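Local coordinates for protein NADH oxidoreductase (Mesorhizobium loti, PDB 3PI7) that probably binds NADPH and acts as an NAD(P)H-dependent oxidoreductase, perhaps a quinone reductase, at residues Leu151-Met156 with Ser175-Leu180; Lys161-Lys166 with Pro234-Asp239; Ala167-Ala172 with Arg191-Val196; Leu180-Ala185 with Ile208-Val213; Thr224-Met229 with Phe250-Lys255. All coordinates share one frame; numbering follows the deposited sequence. Where two conformers were deposited one is given.

Contact 1: Leu151-Met156 with Ser175-Leu180; sequences LTAIAM and SQLCKL
The forked end of L177 lies against helix 148-163 and makes most of this contact. The interactions between the two segments are apolar. CD1 of L177 rests on the backbone of the facing helix, 3.6 Å from A153 N, and also meets A153 CB. CD2 meets T152 CG2 at 3.7 Å and the methyl CE of selenomethionine M156 at 4.2 Å. T152 touches both branches. The L177 side chain crosses those of T152 and M156 at about a right angle. L177 CG is anti to its own backbone N (chi1 176°), and this carries both methyls across to the other helix. One turn on, L180 adds only its CB, 3.9 Å from A153 CB. The small A153 thus sits against both leucines, and its CA is 6.3 Å from that of L177. A valine in place of L177 would probably leave a gap over A153 and take from T152 CG2 and M156 CE the methyl they share.

The polar groups are held within their own surroundings. T152 OG1 hydrogen-bonds to the carbonyl of V148, one turn back in its helix. S175 is the N-cap of helix 176-188: C178 N donates to S175 OG over 3.2 Å, with an angle of 162° at the hydrogen. S175 OG is also bonded to A172 O.

Y262 touches both M156 and L177. The axes of segments 151-156 and 176-180 approach to 9.1 Å and cross at -49°. This is helix-helix packing over a small residue, between neighbouring helices of a Rossmann-type nucleotide-binding domain.

Contact 2: Lys161-Lys166 with Pro234-Asp239; sequences KQEGEK and PRIFLD
The guanidinium group of R235 is gripped by three oxygens, two from E163 and one from E165. The shortest bond runs from R235 NH1 to E165 OE1, at 2.7 Å. It is bent, with 135° at the hydrogen, and the oxygen lies tilted from the guanidinium plane. R235 NE reaches E163 OE2 over 2.9 Å in a much straighter bond of 172°, here in the guanidinium plane. Both are salt bridges, and both carboxylate oxygens are met on their anti side. R235 NH2 donates to the backbone carbonyl E163 O at 3.1 Å, from above the carbonyl plane. R235 therefore takes E163 side-on, through NE and NH2, using one side-chain and one main-chain oxygen.

Both carboxylate planes stand steeply, at more than 70°, to the guanidinium. E165 CB lies over one face of the guanidinium, toward its rim. Both glutamates bend at chi2, which turns their acid groups back to the arginine. The guanidinium is likely to favour the ionised form of both carboxylates.

An apolar patch lies beside the network: E163 CB packs on I236 CG1 at 3.7 Å. G164, with positive phi, ends the helix between the two glutamates.

E163 OE1 has a long, weak ion pair with R258 on the next strand. The contact ties the C-terminal end of helix 148-163, and the turn leading into strand 167-170, to the start of strand 236-239. That strand lies between strands 167-170 and 258-261 in the parallel sheet.

Contact 3: Ala167-Ala172 with Arg191-Val196; sequences AFVMTA and RPIVTV
F168 and P192 pack tightly where strands 167-170 and 191-196 run side by side. P192 CA sits over one face of the F168 ring, 4.2 Å from its centroid, in a CH-pi contact. P192 CG comes to 3.7 Å from F168 CZ. F168 CG lies between its backbone N and carbonyl carbon (chi1 68°), which swings the ring over the proline. On the same side of the sheet as this pair, M170 CE meets V194 CG1 at 3.7 Å. On the opposite side I193 CD1 touches A167 CB and V169 CG2.

The backbones form a parallel ladder. The hydrogen bonds I193 N to F168 O and M170 N to I193 O are both 2.8 Å. T195 N to M170 O continues it, and F168 N to R191 O is longer at 3.3 Å.

The ends are looser. R191 is exposed; its CB stays by A167, but its guanidinium leads away, salt-bridging E232. Beyond M170 the ladder stops, though T195 OG1 still touches T171 CA. Water 1 bridges A172 N and T195 OG1, 2.9 Å from each.

With helix 176-188 between them, the strands form a right-handed beta-alpha-beta crossover, the opening unit of a Rossmann fold.

Contact 4: Leu180-Ala185 with Ile208-Val213; sequences LIIGLA and IGAAHV
I182 pushes its CG2 methyl into the bend of chain at I208-A210. CG2 lies 3.4 Å from A210 N and 3.5 Å from G209 C. It is also 3.5 Å from the carbonyl oxygen I208 O, so one methyl packs on three successive residues. I182 CG2 is anti to its own backbone N, and CG1 takes the place beside that N (chi1 -70°). The two branches therefore split the work: CD1 reaches on to A210 CB at 4.2 Å.

From the other segment, I208 CD1 lies 3.8 Å from I182 CG2. The two isoleucine side chains cross at about a right angle.

G209 ends helix 202-208 in a Schellman motif. Its positive phi (130°) suits a glycine, and the chain here passes close beside I182 CG2. G183 adds a lesser contact, its CA 4.3 Å from I208 O.

I182 also touches L205 and M170. It lies where helix 176-188, the end of helix 202-208 and strand 167-170 come together. From this turn the chain enters strand 212-215, which pairs with 191-196 and is outermost in the parallel sheet within this chain.

Contact 5: Thr224-Met229 with Phe250-Lys255; sequences TLREVM and FNAMPK
R226 lays its guanidinium over A252 where the C-terminal end of helix 243-252 meets helix 221-232 of the Rossmann-type domain. A252 CB lies over one face, toward the rim, and R226 NH1 comes to 3.6 Å from A252 CA. The arginine chain is extended from CG to NE, which takes it along the end of the other helix to N251.

In the conformer given, R226 NH2 donates to N251 OD1 over 2.6 Å, bent to 135° at the hydrogen. The oxygen lies in the guanidinium plane, yet the amide plane is turned 87° from it. N251 CG is anti to its backbone N (chi1 -173°), which brings the amide round to the arginine. A leucine in place of N251 would probably leave R226 NH2 without this acceptor, so that the guanidinium is held less firmly over A252.

In the same conformer, water 3 bridges R226 NH1 to N251 O. Water 2 takes a weak bond from R226 NH1 and donates to A252 O.

The inner side is apolar. L225 CG meets A252 CB at 3.9 Å, and M229 CG meets it at 3.8 Å. Selenomethionine M229 also brings its CB to 3.3 Å from A252 O.

All five contacts lie in one Rossmann-type domain. Contacts 1 and 3 are buried; contacts 2, 4 and 5 are partly buried. Contact 3 is the one held by backbone ladder bonds, at the sheet itself. Contacts 1 and 4 share L180 and use successive turns of helix 176-188, and both are apolar. On helix 148-163, contact 1 uses the N-terminal half and contact 2 the C-terminal end: methyl packing near the chain's centre, charge farther out. Contact 5, whose centre is about 26 Å from the centre of the chain, pairs an exposed arginine and waters with an apolar inner side. Its M229 CE reaches I193 of contact 3. L238 N of contact 2 probably hydrogen-bonds V169 O of contact 3.

Contact 1: Leu151-Met156 with Ser175-Leu180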
# COMPACT_ATOMS: atom_id res chain seq x y z
N LEU A 151 -15.20 18.55 2.88
CA LEU A 151 -15.29 17.64 1.74
C LEU A 151 -14.36 16.48 1.92
O LEU A 151 -14.71 15.38 1.51
CB LEU A 151 -15.02 18.34 0.41
CG LEU A 151 -16.05 19.45 0.09
CD1 LEU A 151 -15.70 20.13 -1.20
CD2 LEU A 151 -17.50 18.87 0.02
N THR A 152 -13.19 16.68 2.58
CA THR A 152 -12.30 15.55 2.87
C THR A 152 -13.00 14.61 3.86
O THR A 152 -12.88 13.39 3.71
CB THR A 152 -10.97 16.05 3.45
OG1 THR A 152 -10.41 16.99 2.55
CG2 THR A 152 -9.97 14.91 3.70
N ALA A 153 -13.73 15.18 4.84
CA ALA A 153 -14.42 14.34 5.83
C ALA A 153 -15.47 13.50 5.16
O ALA A 153 -15.61 12.32 5.48
CB ALA A 153 -15.05 15.19 6.93
N ILE A 154 -16.26 14.10 4.28
CA ILE A 154 -17.30 13.35 3.59
C ILE A 154 -16.68 12.27 2.75
O ILE A 154 -17.09 11.12 2.83
CB ILE A 154 -18.20 14.30 2.76
CG1 ILE A 154 -19.04 15.17 3.74
CG2 ILE A 154 -19.13 13.50 1.77
CD1 ILE A 154 -19.69 16.43 3.08
N ALA A 155 -15.68 12.63 1.94
CA ALA A 155 -15.09 11.67 1.03
C ALA A 155 -14.42 10.51 1.77
O ALA A 155 -14.60 9.36 1.38
CB ALA A 155 -14.09 12.37 0.13
N MSE A 156 -13.69 10.79 2.86
CA MSE A 156 -12.99 9.73 3.58
C MSE A 156 -13.94 8.94 4.46
O MSE A 156 -13.79 7.73 4.57
CB MSE A 156 -11.81 10.30 4.38
CG MSE A 156 -10.70 10.80 3.45
SE MSE A 156 -8.94 10.97 4.32
CE MSE A 156 -9.68 11.74 5.83
N SER A 175 -7.37 16.87 15.40
CA SER A 175 -7.39 17.81 14.28
C SER A 175 -8.84 18.16 13.89
O SER A 175 -9.73 17.37 14.16
CB SER A 175 -6.64 17.23 13.08
OG SER A 175 -7.38 16.17 12.49
N GLN A 176 -9.08 19.35 13.29
CA GLN A 176 -10.44 19.71 12.88
C GLN A 176 -11.07 18.64 11.97
O GLN A 176 -12.25 18.30 12.12
CB GLN A 176 -10.49 21.07 12.18
CG GLN A 176 -11.92 21.50 11.85
CD GLN A 176 -12.76 21.62 13.10
OE1 GLN A 176 -13.69 20.82 13.34
NE2 GLN A 176 -12.38 22.54 13.99
N LEU A 177 -10.29 18.12 11.02
CA LEU A 177 -10.78 17.11 10.09
C LEU A 177 -11.27 15.85 10.85
O LEU A 177 -12.39 15.36 10.61
CB LEU A 177 -9.66 16.77 9.11
CG LEU A 177 -9.92 15.66 8.10
CD1 LEU A 177 -11.23 15.85 7.34
CD2 LEU A 177 -8.77 15.59 7.11
N CYS A 178 -10.44 15.35 11.78
CA CYS A 178 -10.81 14.16 12.55
C CYS A 178 -12.06 14.43 13.36
O CYS A 178 -12.94 13.56 13.43
CB CYS A 178 -9.66 13.70 13.44
SG CYS A 178 -8.29 12.95 12.51
N LYS A 179 -12.20 15.64 13.92
CA LYS A 179 -13.40 15.97 14.67
C LYS A 179 -14.63 15.97 13.78
O LYS A 179 -15.67 15.50 14.22
CB LYS A 179 -13.24 17.31 15.41
CG LYS A 179 -12.14 17.21 16.48
CD LYS A 179 -12.18 18.35 17.51
CE LYS A 179 -11.69 19.66 16.98
NZ LYS A 179 -11.53 20.63 18.10
N LEU A 180 -14.54 16.43 12.51
CA LEU A 180 -15.70 16.35 11.61
C LEU A 180 -16.06 14.88 11.32
O LEU A 180 -17.24 14.52 11.27
CB LEU A 180 -15.40 17.07 10.28
CG LEU A 180 -15.31 18.60 10.31
CD1 LEU A 180 -14.87 19.11 8.98
CD2 LEU A 180 -16.62 19.23 10.72

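Contact 2: Lys161-Lys166 with Pro234-Asp239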
# COMPACT_ATOMS: atom_id res chain seq x y z
N LYS A 161 -17.57 3.93 5.41
CA LYS A 161 -18.92 3.37 5.22
C LYS A 161 -18.95 2.24 4.21
O LYS A 161 -19.62 1.25 4.45
CB LYS A 161 -19.88 4.45 4.73
CG LYS A 161 -20.34 5.40 5.81
CD LYS A 161 -21.48 6.27 5.27
CE LYS A 161 -22.81 5.54 5.26
N GLN A 162 -18.26 2.42 3.07
CA GLN A 162 -18.23 1.40 2.02
C GLN A 162 -17.51 0.13 2.50
O GLN A 162 -17.84 -0.96 2.04
CB GLN A 162 -17.58 1.95 0.74
CG GLN A 162 -18.45 3.00 0.00
CD GLN A 162 -19.91 2.60 -0.11
OE1 GLN A 162 -20.26 1.60 -0.75
NE2 GLN A 162 -20.79 3.35 0.56
N GLU A 163 -16.55 0.27 3.41
CA GLU A 163 -15.86 -0.89 3.94
C GLU A 163 -16.82 -1.67 4.86
O GLU A 163 -16.76 -2.90 4.90
CB GLU A 163 -14.57 -0.46 4.66
CG GLU A 163 -13.60 -1.59 4.97
CD GLU A 163 -13.12 -2.43 3.79
OE1 GLU A 163 -12.70 -1.85 2.76
OE2 GLU A 163 -13.13 -3.67 3.93
N GLY A 164 -17.72 -0.95 5.55
CA GLY A 164 -18.77 -1.57 6.36
C GLY A 164 -18.46 -1.95 7.79
O GLY A 164 -19.38 -2.27 8.55
N GLU A 165 -17.18 -1.90 8.19
CA GLU A 165 -16.78 -2.20 9.56
C GLU A 165 -17.07 -0.98 10.44
O GLU A 165 -16.76 0.14 10.03
CB GLU A 165 -15.29 -2.57 9.58
CG GLU A 165 -14.90 -3.34 10.82
CD GLU A 165 -15.71 -4.59 11.10
OE1 GLU A 165 -15.87 -5.43 10.19
OE2 GLU A 165 -16.22 -4.70 12.24
N LYS A 166 -17.75 -1.16 11.60
CA LYS A 166 -18.11 -0.03 12.43
C LYS A 166 -16.88 0.70 12.98
O LYS A 166 -16.84 1.94 12.94
CB LYS A 166 -19.08 -0.43 13.56
CG LYS A 166 -20.48 -0.77 13.03
CD LYS A 166 -21.19 0.40 12.27
CE LYS A 166 -22.44 -0.05 11.54
NZ LYS A 166 -23.23 1.10 11.03
N PRO A 234 -11.00 -2.91 13.37
CA PRO A 234 -11.18 -1.94 12.27
C PRO A 234 -10.44 -2.35 11.00
O PRO A 234 -9.40 -3.00 11.08
CB PRO A 234 -10.52 -0.66 12.84
CG PRO A 234 -9.46 -1.18 13.76
CD PRO A 234 -10.12 -2.36 14.43
N ARG A 235 -10.92 -1.91 9.86
CA ARG A 235 -10.21 -2.18 8.62
C ARG A 235 -9.69 -0.90 7.99
O ARG A 235 -8.68 -0.96 7.29
CB ARG A 235 -11.08 -2.98 7.65
CG ARG A 235 -11.07 -4.48 8.00
CD ARG A 235 -11.65 -5.37 6.90
NE ARG A 235 -13.01 -5.01 6.49
CZ ARG A 235 -14.12 -5.32 7.16
NH1 ARG A 235 -14.05 -5.99 8.30
NH2 ARG A 235 -15.31 -4.95 6.69
N ILE A 236 -10.31 0.25 8.27
CA ILE A 236 -9.82 1.47 7.66
C ILE A 236 -9.02 2.24 8.63
O ILE A 236 -9.47 2.49 9.73
CB ILE A 236 -10.97 2.36 7.10
CG1 ILE A 236 -11.81 1.57 6.08
CG2 ILE A 236 -10.45 3.69 6.52
CD1 ILE A 236 -11.01 1.17 4.72
N PHE A 237 -7.82 2.68 8.18
CA PHE A 237 -6.97 3.54 8.99
C PHE A 237 -6.68 4.79 8.18
O PHE A 237 -6.01 4.71 7.15
CB PHE A 237 -5.69 2.77 9.38
CG PHE A 237 -4.55 3.57 9.96
CD1 PHE A 237 -4.79 4.70 10.75
CD2 PHE A 237 -3.23 3.20 9.73
CE1 PHE A 237 -3.73 5.45 11.26
CE2 PHE A 237 -2.17 3.92 10.30
CZ PHE A 237 -2.43 5.02 11.09
N LEU A 238 -7.21 5.94 8.64
CA LEU A 238 -7.02 7.23 7.99
C LEU A 238 -5.86 7.88 8.71
O LEU A 238 -5.96 8.20 9.90
CB LEU A 238 -8.31 8.09 8.03
CG LEU A 238 -9.57 7.42 7.46
CD1 LEU A 238 -10.80 8.34 7.60
CD2 LEU A 238 -9.36 7.06 6.00
N ASP A 239 -4.75 8.03 8.01
CA ASP A 239 -3.53 8.48 8.65
C ASP A 239 -3.02 9.84 8.16
O ASP A 239 -2.63 9.96 7.00
CB ASP A 239 -2.46 7.41 8.42
CG ASP A 239 -1.09 7.71 9.01
OD1 ASP A 239 -1.02 8.40 10.06
OD2 ASP A 239 -0.09 7.22 8.45

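Contact 3: Ala167-Ala172 with Arg191-Val196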
# COMPACT_ATOMS: atom_id res chain seq x y z
N ALA A 167 -15.84 -0.04 13.39
CA ALA A 167 -14.65 0.61 13.92
C ALA A 167 -13.70 1.03 12.83
O ALA A 167 -13.53 0.32 11.85
CB ALA A 167 -13.92 -0.31 14.88
N PHE A 168 -13.03 2.18 13.02
CA PHE A 168 -12.01 2.64 12.09
C PHE A 168 -11.00 3.45 12.89
O PHE A 168 -11.28 3.81 14.04
CB PHE A 168 -12.63 3.40 10.91
CG PHE A 168 -13.24 4.72 11.29
CD1 PHE A 168 -14.50 4.78 11.89
CD2 PHE A 168 -12.52 5.91 11.10
CE1 PHE A 168 -15.07 6.01 12.20
CE2 PHE A 168 -13.10 7.14 11.44
CZ PHE A 168 -14.34 7.17 12.04
N VAL A 169 -9.82 3.65 12.33
CA VAL A 169 -8.74 4.30 13.09
C VAL A 169 -8.32 5.60 12.43
O VAL A 169 -8.26 5.69 11.20
CB VAL A 169 -7.51 3.34 13.26
CG1 VAL A 169 -6.43 3.94 14.17
CG2 VAL A 169 -7.94 1.98 13.79
N MSE A 170 -7.93 6.57 13.27
CA MSE A 170 -7.40 7.84 12.78
C MSE A 170 -6.28 8.32 13.66
O MSE A 170 -6.42 8.33 14.88
CB MSE A 170 -8.49 8.92 12.74
CG MSE A 170 -9.51 8.65 11.66
SE MSE A 170 -10.70 10.12 11.42
CE MSE A 170 -11.64 10.01 13.12
N THR A 171 -5.16 8.73 13.05
CA THR A 171 -4.12 9.43 13.80
C THR A 171 -4.45 10.93 13.79
O THR A 171 -5.27 11.39 12.98
CB THR A 171 -2.74 9.18 13.24
OG1 THR A 171 -2.79 9.33 11.82
CG2 THR A 171 -2.20 7.85 13.60
N ALA A 172 -3.79 11.73 14.67
CA ALA A 172 -4.03 13.19 14.81
C ALA A 172 -5.50 13.40 15.14
O ALA A 172 -6.20 14.17 14.48
CB ALA A 172 -3.66 13.94 13.53
N ARG A 191 -17.51 3.70 15.01
CA ARG A 191 -16.72 3.74 16.24
C ARG A 191 -15.30 4.17 15.97
O ARG A 191 -14.43 3.35 15.71
CB ARG A 191 -16.75 2.36 16.88
CG ARG A 191 -18.14 2.01 17.36
CD ARG A 191 -18.23 0.55 17.80
NE ARG A 191 -17.41 0.28 18.99
CZ ARG A 191 -17.83 0.45 20.24
NH1 ARG A 191 -19.04 0.95 20.48
NH2 ARG A 191 -17.03 0.15 21.26
N PRO A 192 -15.03 5.46 16.12
CA PRO A 192 -13.68 5.95 15.82
C PRO A 192 -12.69 5.56 16.89
O PRO A 192 -12.97 5.66 18.08
CB PRO A 192 -13.86 7.48 15.76
CG PRO A 192 -15.32 7.70 15.62
CD PRO A 192 -15.97 6.58 16.34
N ILE A 193 -11.49 5.18 16.44
CA ILE A 193 -10.37 4.88 17.33
C ILE A 193 -9.38 5.94 16.98
O ILE A 193 -8.90 5.94 15.85
CB ILE A 193 -9.84 3.45 17.09
CG1 ILE A 193 -10.90 2.38 17.43
CG2 ILE A 193 -8.50 3.21 17.84
CD1 ILE A 193 -10.61 1.02 16.66
N VAL A 194 -9.05 6.86 17.91
CA VAL A 194 -8.15 7.92 17.51
C VAL A 194 -6.98 8.02 18.45
O VAL A 194 -7.10 7.67 19.62
CB VAL A 194 -8.88 9.29 17.35
CG1 VAL A 194 -10.08 9.19 16.41
CG2 VAL A 194 -9.29 9.88 18.70
N THR A 195 -5.87 8.51 17.95
CA THR A 195 -4.69 8.72 18.79
C THR A 195 -4.45 10.22 19.00
O THR A 195 -4.66 11.03 18.08
CB THR A 195 -3.44 8.05 18.20
OG1 THR A 195 -3.10 8.76 17.02
CG2 THR A 195 -3.64 6.53 17.92
N VAL A 196 -4.00 10.58 20.20
CA VAL A 196 -3.63 11.95 20.60
C VAL A 196 -2.25 11.95 21.26
O VAL A 196 -1.74 10.90 21.60
CB VAL A 196 -4.69 12.59 21.53
CG1 VAL A 196 -6.02 12.72 20.83
CG2 VAL A 196 -4.83 11.80 22.83
O HOH W 1 -1.64 11.21 16.55

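Contact 4: Leu180-Ala185 with Ile208-Val213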
# COMPACT_ATOMS: atom_id res chain seq x y z
N LEU A 180 -14.54 16.43 12.51
CA LEU A 180 -15.70 16.35 11.61
C LEU A 180 -16.06 14.88 11.32
O LEU A 180 -17.24 14.52 11.27
CB LEU A 180 -15.40 17.07 10.28
CG LEU A 180 -15.31 18.60 10.31
CD1 LEU A 180 -14.87 19.11 8.98
CD2 LEU A 180 -16.62 19.23 10.72
N ILE A 181 -15.05 14.03 11.09
CA ILE A 181 -15.29 12.61 10.79
C ILE A 181 -15.88 11.92 12.00
O ILE A 181 -16.80 11.14 11.85
CB ILE A 181 -14.00 11.91 10.27
CG1 ILE A 181 -13.59 12.57 8.95
CG2 ILE A 181 -14.24 10.37 10.06
CD1 ILE A 181 -12.27 12.10 8.34
N ILE A 182 -15.37 12.25 13.20
CA ILE A 182 -15.90 11.66 14.45
C ILE A 182 -17.42 11.95 14.54
O ILE A 182 -18.19 11.03 14.81
CB ILE A 182 -15.11 12.13 15.71
CG1 ILE A 182 -13.70 11.52 15.73
CG2 ILE A 182 -15.87 11.70 16.98
CD1 ILE A 182 -12.70 12.17 16.70
N GLY A 183 -17.82 13.20 14.26
CA GLY A 183 -19.22 13.63 14.24
C GLY A 183 -20.08 12.83 13.29
O GLY A 183 -21.13 12.32 13.68
N LEU A 184 -19.62 12.66 12.04
CA LEU A 184 -20.28 11.82 11.03
C LEU A 184 -20.42 10.38 11.50
O LEU A 184 -21.45 9.75 11.29
CB LEU A 184 -19.46 11.81 9.72
CG LEU A 184 -19.44 13.10 8.89
CD1 LEU A 184 -18.44 12.98 7.74
CD2 LEU A 184 -20.84 13.43 8.34
N ALA A 185 -19.34 9.83 12.08
CA ALA A 185 -19.30 8.48 12.58
C ALA A 185 -20.34 8.27 13.66
O ALA A 185 -21.07 7.29 13.60
CB ALA A 185 -17.92 8.18 13.12
N ILE A 208 -17.41 14.14 21.50
CA ILE A 208 -17.96 14.28 20.16
C ILE A 208 -18.24 12.91 19.49
O ILE A 208 -18.85 12.87 18.43
CB ILE A 208 -17.09 15.20 19.27
CG1 ILE A 208 -15.62 14.76 19.26
CG2 ILE A 208 -17.24 16.67 19.73
CD1 ILE A 208 -14.90 15.18 18.07
N GLY A 209 -17.79 11.81 20.11
CA GLY A 209 -18.13 10.49 19.59
C GLY A 209 -17.04 9.48 19.37
O GLY A 209 -17.32 8.43 18.81
N ALA A 210 -15.78 9.78 19.78
CA ALA A 210 -14.74 8.77 19.58
C ALA A 210 -14.97 7.61 20.53
O ALA A 210 -15.31 7.84 21.70
CB ALA A 210 -13.37 9.36 19.79
N ALA A 211 -14.90 6.37 20.02
CA ALA A 211 -15.08 5.17 20.86
C ALA A 211 -13.84 4.94 21.69
O ALA A 211 -13.94 4.52 22.85
CB ALA A 211 -15.36 3.96 19.99
N HIS A 212 -12.66 5.16 21.10
CA HIS A 212 -11.38 5.02 21.79
C HIS A 212 -10.50 6.21 21.51
O HIS A 212 -10.40 6.65 20.36
CB HIS A 212 -10.66 3.73 21.32
CG HIS A 212 -11.39 2.47 21.66
ND1 HIS A 212 -11.12 1.78 22.83
CD2 HIS A 212 -12.33 1.79 20.96
CE1 HIS A 212 -11.90 0.70 22.80
NE2 HIS A 212 -12.67 0.69 21.72
N VAL A 213 -9.79 6.68 22.53
CA VAL A 213 -8.85 7.79 22.37
C VAL A 213 -7.60 7.33 23.05
O VAL A 213 -7.61 7.12 24.25
CB VAL A 213 -9.36 9.17 22.89
CG1 VAL A 213 -8.35 10.27 22.56
CG2 VAL A 213 -10.71 9.50 22.29

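Contact 5: Thr224-Met229 with Phe250-Lys255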
# COMPACT_ATOMS: atom_id res chain seq x y z
N THR A 224 -1.99 -1.54 24.69
CA THR A 224 -3.36 -1.01 24.67
C THR A 224 -3.87 -1.07 23.25
O THR A 224 -4.99 -1.51 22.99
CB THR A 224 -3.35 0.44 25.21
OG1 THR A 224 -2.89 0.41 26.55
CG2 THR A 224 -4.73 1.11 25.18
N LEU A 225 -3.02 -0.64 22.30
CA LEU A 225 -3.35 -0.66 20.88
C LEU A 225 -3.80 -2.04 20.42
O LEU A 225 -4.88 -2.15 19.82
CB LEU A 225 -2.12 -0.17 20.09
CG LEU A 225 -2.17 -0.15 18.57
CD1 LEU A 225 -3.33 0.70 18.06
CD2 LEU A 225 -0.88 0.33 18.04
N ARG A 226 -3.01 -3.11 20.72
CA ARG A 226 -3.35 -4.47 20.33
C ARG A 226 -4.66 -4.92 20.98
O ARG A 226 -5.44 -5.60 20.32
CB ARG A 226 -2.21 -5.45 20.66
CG ARG A 226 -0.96 -5.07 19.89
CD ARG A 226 0.13 -6.12 19.86
NE ARG A 226 1.19 -5.67 18.95
CZ ARG A 226 1.18 -5.87 17.64
NH1 ARG A 226 0.20 -6.56 17.06
NH2 ARG A 226 2.16 -5.40 16.89
N GLU A 227 -4.92 -4.51 22.23
CA GLU A 227 -6.18 -4.88 22.89
C GLU A 227 -7.35 -4.24 22.17
O GLU A 227 -8.35 -4.91 21.91
CB GLU A 227 -6.16 -4.46 24.37
CG GLU A 227 -5.27 -5.33 25.25
CD GLU A 227 -5.12 -4.81 26.66
OE1 GLU A 227 -5.99 -4.02 27.10
OE2 GLU A 227 -4.18 -5.24 27.36
N VAL A 228 -7.20 -2.98 21.78
CA VAL A 228 -8.28 -2.27 21.08
C VAL A 228 -8.48 -2.86 19.67
O VAL A 228 -9.62 -3.02 19.22
CB VAL A 228 -8.00 -0.74 21.04
CG1 VAL A 228 -9.06 -0.02 20.21
CG2 VAL A 228 -7.97 -0.18 22.47
N MSE A 229 -7.38 -3.15 18.95
CA MSE A 229 -7.50 -3.74 17.62
C MSE A 229 -8.20 -5.08 17.68
O MSE A 229 -9.01 -5.35 16.82
CB MSE A 229 -6.12 -3.96 16.95
CG MSE A 229 -5.40 -2.69 16.69
SE MSE A 229 -6.29 -1.43 15.60
CE MSE A 229 -6.93 -0.20 16.99
N PHE A 250 -0.75 0.24 11.90
CA PHE A 250 -0.92 -0.66 10.78
C PHE A 250 -0.55 -2.09 11.15
O PHE A 250 -1.29 -3.03 10.86
CB PHE A 250 -0.07 -0.18 9.62
CG PHE A 250 -0.21 -1.03 8.38
CD1 PHE A 250 -1.44 -1.12 7.72
CD2 PHE A 250 0.89 -1.67 7.83
CE1 PHE A 250 -1.56 -1.85 6.54
CE2 PHE A 250 0.78 -2.39 6.64
CZ PHE A 250 -0.45 -2.47 6.00
N ASN A 251 0.59 -2.26 11.82
CA ASN A 251 1.07 -3.57 12.24
C ASN A 251 0.06 -4.31 13.14
O ASN A 251 -0.11 -5.53 13.03
CB ASN A 251 2.38 -3.39 12.99
CG ASN A 251 3.08 -4.68 13.34
OD1 ASN A 251 3.20 -5.05 14.51
ND2 ASN A 251 3.49 -5.41 12.34
N ALA A 252 -0.63 -3.57 14.02
CA ALA A 252 -1.57 -4.15 14.99
C ALA A 252 -2.95 -4.38 14.39
O ALA A 252 -3.77 -5.09 15.00
CB ALA A 252 -1.69 -3.25 16.21
N MSE A 253 -3.23 -3.79 13.22
CA MSE A 253 -4.57 -3.94 12.68
C MSE A 253 -4.84 -5.35 12.15
O MSE A 253 -3.89 -6.10 11.80
CB MSE A 253 -4.84 -2.89 11.60
CG MSE A 253 -5.07 -1.53 12.18
SE MSE A 253 -5.07 -0.30 10.72
CE MSE A 253 -7.00 -0.49 10.18
N PRO A 254 -6.14 -5.74 12.08
CA PRO A 254 -6.45 -7.09 11.61
C PRO A 254 -6.29 -7.22 10.10
O PRO A 254 -5.94 -6.25 9.40
CB PRO A 254 -7.91 -7.28 12.02
CG PRO A 254 -8.49 -5.94 11.96
CD PRO A 254 -7.39 -5.03 12.48
N LYS A 255 -6.58 -8.44 9.60
CA LYS A 255 -6.49 -8.73 8.18
C LYS A 255 -7.40 -7.80 7.35
O LYS A 255 -8.46 -7.35 7.81
CB LYS A 255 -6.84 -10.21 7.90
CG LYS A 255 -8.26 -10.61 8.24
CD LYS A 255 -8.45 -12.13 8.20
CE LYS A 255 -9.78 -12.53 8.80
O HOH W 2 -2.88 -6.54 17.26
O HOH W 3 -0.21 -8.16 14.21